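Local coordinates for protein epidermin leader peptide processing serine protease EpiP (Staphylococcus aureus subsp. aureus, PDB 3QFH) that is a subtilisin-like serine protease that probably removes the leader peptide from the precursor of the lantibiotic epidermin, at residues 120-125 against 396-401. Residues are numbered along the deposited sequence; the frame is centred on the assembly and turned at random.
Sequences KHANTK and IIDKYH. With SO4 (sulfate ion), chain N.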
ATOM      1  N   LYS A 120      15.374  17.807 -12.482  1.00 39.63           N
ATOM      2  CA  LYS A 120      14.883  19.140 -12.819  1.00 41.98           C
ATOM      3  C   LYS A 120      13.378  19.072 -13.131  1.00 41.47           C
ATOM      4  O   LYS A 120      12.651  20.018 -12.855  1.00 42.44           O
ATOM      5  CB  LYS A 120      15.668  19.715 -14.005  1.00 43.66           C
ATOM      6  CG  LYS A 120      15.955  21.196 -13.890  1.00 48.63           C
ATOM      7  CD  LYS A 120      16.848  21.475 -12.633  1.00 53.98           C
ATOM      8  CE  LYS A 120      17.210  22.949 -12.499  1.00 56.57           C
ATOM      9  NZ  LYS A 120      17.975  23.441 -13.682  1.00 58.20           N
ATOM     10  N   HIS A 121      12.924  17.945 -13.684  1.00 41.03           N
ATOM     11  CA  HIS A 121      11.500  17.726 -14.008  1.00 41.42           C
ATOM     12  C   HIS A 121      10.962  16.487 -13.277  1.00 39.50           C
ATOM     13  O   HIS A 121      11.487  15.398 -13.437  1.00 41.19           O
ATOM     14  CB  HIS A 121      11.311  17.560 -15.512  1.00 42.26           C
ATOM     15  CG  HIS A 121      11.831  18.715 -16.317  1.00 45.98           C
ATOM     16  ND1 HIS A 121      11.146  19.908 -16.441  1.00 48.92           N
ATOM     17  CD2 HIS A 121      12.967  18.859 -17.040  1.00 49.13           C
ATOM     18  CE1 HIS A 121      11.840  20.737 -17.202  1.00 48.86           C
ATOM     19  NE2 HIS A 121      12.946  20.123 -17.581  1.00 49.86           N
ATOM     20  N   ALA A 122       9.905  16.658 -12.495  1.00 37.83           N
ATOM     21  CA  ALA A 122       9.326  15.568 -11.697  1.00 37.07           C
ATOM     22  C   ALA A 122       8.012  15.075 -12.282  1.00 36.38           C
ATOM     23  O   ALA A 122       6.941  15.315 -11.730  1.00 37.90           O
ATOM     24  CB  ALA A 122       9.124  16.033 -10.263  1.00 35.33           C
ATOM     25  N   ASN A 123       8.113  14.333 -13.369  1.00 35.32           N
ATOM     26  CA  ASN A 123       6.955  13.858 -14.104  1.00 35.34           C
ATOM     27  C   ASN A 123       6.288  12.581 -13.610  1.00 33.61           C
ATOM     28  O   ASN A 123       5.122  12.352 -13.905  1.00 33.45           O
ATOM     29  CB  ASN A 123       7.340  13.727 -15.583  1.00 37.14           C
ATOM     30  CG  ASN A 123       7.739  15.071 -16.185  1.00 41.76           C
ATOM     31  OD1 ASN A 123       7.316  16.123 -15.694  1.00 48.23           O
ATOM     32  ND2 ASN A 123       8.555  15.048 -17.231  1.00 47.19           N
ATOM     33  N   THR A 124       7.005  11.748 -12.875  1.00 31.31           N
ATOM     34  CA  THR A 124       6.395  10.520 -12.373  1.00 31.11           C
ATOM     35  C   THR A 124       5.270  10.804 -11.365  1.00 30.89           C
ATOM     36  O   THR A 124       5.410  11.640 -10.472  1.00 29.95           O
ATOM     37  CB  THR A 124       7.422   9.586 -11.727  1.00 29.33           C
ATOM     38  OG1 THR A 124       8.299   9.089 -12.736  1.00 30.65           O
ATOM     39  CG2 THR A 124       6.747   8.401 -11.050  1.00 27.47           C
ATOM     40  N   LYS A 125       4.159  10.098 -11.551  1.00 31.21           N
ATOM     41  CA  LYS A 125       2.992  10.179 -10.667  1.00 32.38           C
ATOM     42  C   LYS A 125       2.999   9.041  -9.693  1.00 30.00           C
ATOM     43  O   LYS A 125       3.094   7.883 -10.105  1.00 30.18           O
ATOM     44  CB  LYS A 125       1.701  10.025 -11.459  1.00 34.32           C
ATOM     45  CG  LYS A 125       1.091  11.265 -12.010  1.00 40.99           C
ATOM     46  CD  LYS A 125       1.940  11.990 -12.994  1.00 48.03           C
ATOM     47  CE  LYS A 125       1.029  12.874 -13.863  1.00 52.13           C
ATOM     48  NZ  LYS A 125      -0.028  13.551 -13.023  1.00 55.16           N
ATOM     49  N   ILE A 396      14.013   8.203  -8.788  1.00 24.17           N
ATOM     50  CA  ILE A 396      14.957   7.415  -9.575  1.00 25.14           C
ATOM     51  C   ILE A 396      14.508   7.317 -11.042  1.00 25.11           C
ATOM     52  O   ILE A 396      15.307   7.479 -11.965  1.00 25.12           O
ATOM     53  CB  ILE A 396      15.145   6.019  -8.955  1.00 24.77           C
ATOM     54  CG1 ILE A 396      15.914   6.146  -7.636  1.00 24.63           C
ATOM     55  CG2 ILE A 396      15.903   5.102  -9.929  1.00 24.78           C
ATOM     56  CD1 ILE A 396      15.786   4.909  -6.723  1.00 27.47           C
ATOM     57  N   ILE A 397      13.226   7.072 -11.248  1.00 25.42           N
ATOM     58  CA  ILE A 397      12.680   7.005 -12.608  1.00 26.35           C
ATOM     59  C   ILE A 397      12.891   8.336 -13.345  1.00 26.48           C
ATOM     60  O   ILE A 397      13.292   8.368 -14.529  1.00 26.74           O
ATOM     61  CB  ILE A 397      11.182   6.614 -12.590  1.00 25.58           C
ATOM     62  CG1 ILE A 397      11.031   5.165 -12.088  1.00 27.09           C
ATOM     63  CG2 ILE A 397      10.586   6.726 -14.008  1.00 27.98           C
ATOM     64  CD1 ILE A 397       9.568   4.744 -11.709  1.00 25.83           C
ATOM     65  N   ASP A 398      12.636   9.439 -12.657  1.00 26.15           N
ATOM     66  CA  ASP A 398      12.800  10.759 -13.281  1.00 28.20           C
ATOM     67  C   ASP A 398      14.297  11.144 -13.453  1.00 28.59           C
ATOM     68  O   ASP A 398      14.699  11.681 -14.483  1.00 25.67           O
ATOM     69  CB  ASP A 398      12.051  11.822 -12.488  1.00 28.04           C
ATOM     70  CG  ASP A 398      10.537  11.601 -12.491  1.00 36.75           C
ATOM     71  OD1 ASP A 398      10.059  10.769 -13.297  1.00 43.54           O
ATOM     72  OD2 ASP A 398       9.821  12.244 -11.675  1.00 41.46           O
ATOM     73  N   LYS A 399      15.114  10.813 -12.464  1.00 26.81           N
ATOM     74  CA  LYS A 399      16.535  11.159 -12.498  1.00 28.56           C
ATOM     75  C   LYS A 399      17.303  10.459 -13.620  1.00 29.19           C
ATOM     76  O   LYS A 399      18.108  11.079 -14.277  1.00 30.17           O
ATOM     77  CB  LYS A 399      17.197  10.826 -11.156  1.00 27.52           C
ATOM     78  CG  LYS A 399      18.656  11.255 -11.013  1.00 29.98           C
ATOM     79  CD  LYS A 399      18.812  12.768 -10.794  1.00 30.54           C
ATOM     80  CE  LYS A 399      20.268  13.131 -10.574  1.00 35.64           C
ATOM     81  NZ  LYS A 399      20.459  14.529 -10.083  1.00 33.92           N
ATOM     82  N   TYR A 400      17.029   9.180 -13.838  1.00 30.48           N
ATOM     83  CA  TYR A 400      17.763   8.390 -14.833  1.00 30.89           C
ATOM     84  C   TYR A 400      16.940   8.067 -16.081  1.00 31.98           C
ATOM     85  O   TYR A 400      17.404   7.340 -16.958  1.00 32.26           O
ATOM     86  CB  TYR A 400      18.308   7.107 -14.165  1.00 30.27           C
ATOM     87  CG  TYR A 400      19.138   7.424 -12.953  1.00 29.01           C
ATOM     88  CD1 TYR A 400      18.583   7.374 -11.686  1.00 29.98           C
ATOM     89  CD2 TYR A 400      20.451   7.857 -13.073  1.00 29.89           C
ATOM     90  CE1 TYR A 400      19.325   7.684 -10.555  1.00 29.84           C
ATOM     91  CE2 TYR A 400      21.207   8.187 -11.934  1.00 33.58           C
ATOM     92  CZ  TYR A 400      20.631   8.088 -10.679  1.00 30.65           C
ATOM     93  OH  TYR A 400      21.334   8.398  -9.535  1.00 33.10           O
ATOM     94  N   HIS A 401      15.730   8.631 -16.150  1.00 32.11           N
ATOM     95  CA  HIS A 401      14.829   8.486 -17.289  1.00 32.22           C
ATOM     96  C   HIS A 401      14.509   7.027 -17.580  1.00 31.40           C
ATOM     97  O   HIS A 401      14.690   6.560 -18.710  1.00 29.97           O
ATOM     98  CB  HIS A 401      15.441   9.149 -18.525  1.00 34.97           C
ATOM     99  CG  HIS A 401      15.981  10.514 -18.260  1.00 40.28           C
ATOM    100  ND1 HIS A 401      15.181  11.563 -17.861  1.00 47.63           N
ATOM    101  CD2 HIS A 401      17.241  11.005 -18.328  1.00 44.95           C
ATOM    102  CE1 HIS A 401      15.926  12.640 -17.689  1.00 49.54           C
ATOM    103  NE2 HIS A 401      17.179  12.329 -17.969  1.00 48.39           N
TER
HETATM  104  S   SO4 N 460      16.067  16.593 -15.706  0.75 63.64           S
HETATM  105  O1  SO4 N 460      14.689  16.255 -15.339  0.75 57.92           O
HETATM  106  O2  SO4 N 460      16.909  16.703 -14.509  0.75 63.36           O
HETATM  107  O3  SO4 N 460      16.632  15.564 -16.572  0.75 63.19           O
HETATM  108  O4  SO4 N 460      16.079  17.863 -16.425  0.75 65.34           O
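The carboxylate of D398 meets the backbone and hydroxyl of T124 with both oxygens, and a sulfate ion, probably from the crystallisation liquor, lies between the H121 and H401 rings, touching each through a different oxygen. Sulfate O3 lies at the edge of the H401 ring, in its plane, 3.2 Å from CE1, with the carbonyl of K399 over one face toward the rim; sulfate O4 approaches the H121 ring obliquely. On the loop side the ion is held by the backbone, K120 N giving a nearly straight bond to O2 (2.8 Å) and H121 N a more bent one to O1 (3.0 Å).

Deeper in, T124 N points at OD2 of D398 on its syn lone pair, 3.1 Å away at 164°, and reaches OD1 only weakly. T124 OG1 donates to D398 OD1, modelled at 2.5 Å, a length that is doubtfully short. With OG1 anti to the carbonyl carbon (chi1 -68°), the hydroxyl stands beside T124's own N, and one carboxylate takes both donors. CG2 of I397 packs against T124 OG1 at 3.5 Å. N198 also donates to OD2, while the carboxylate of E403 lies close to OD1, a like-charge approach that might raise the proton affinity of the buried D398.

The contact fastens the loop leading into strand 126-130, within the parallel subtilase sheet, to the C-terminal end of helix 382-400, whose I397 also packs on helix 406-416.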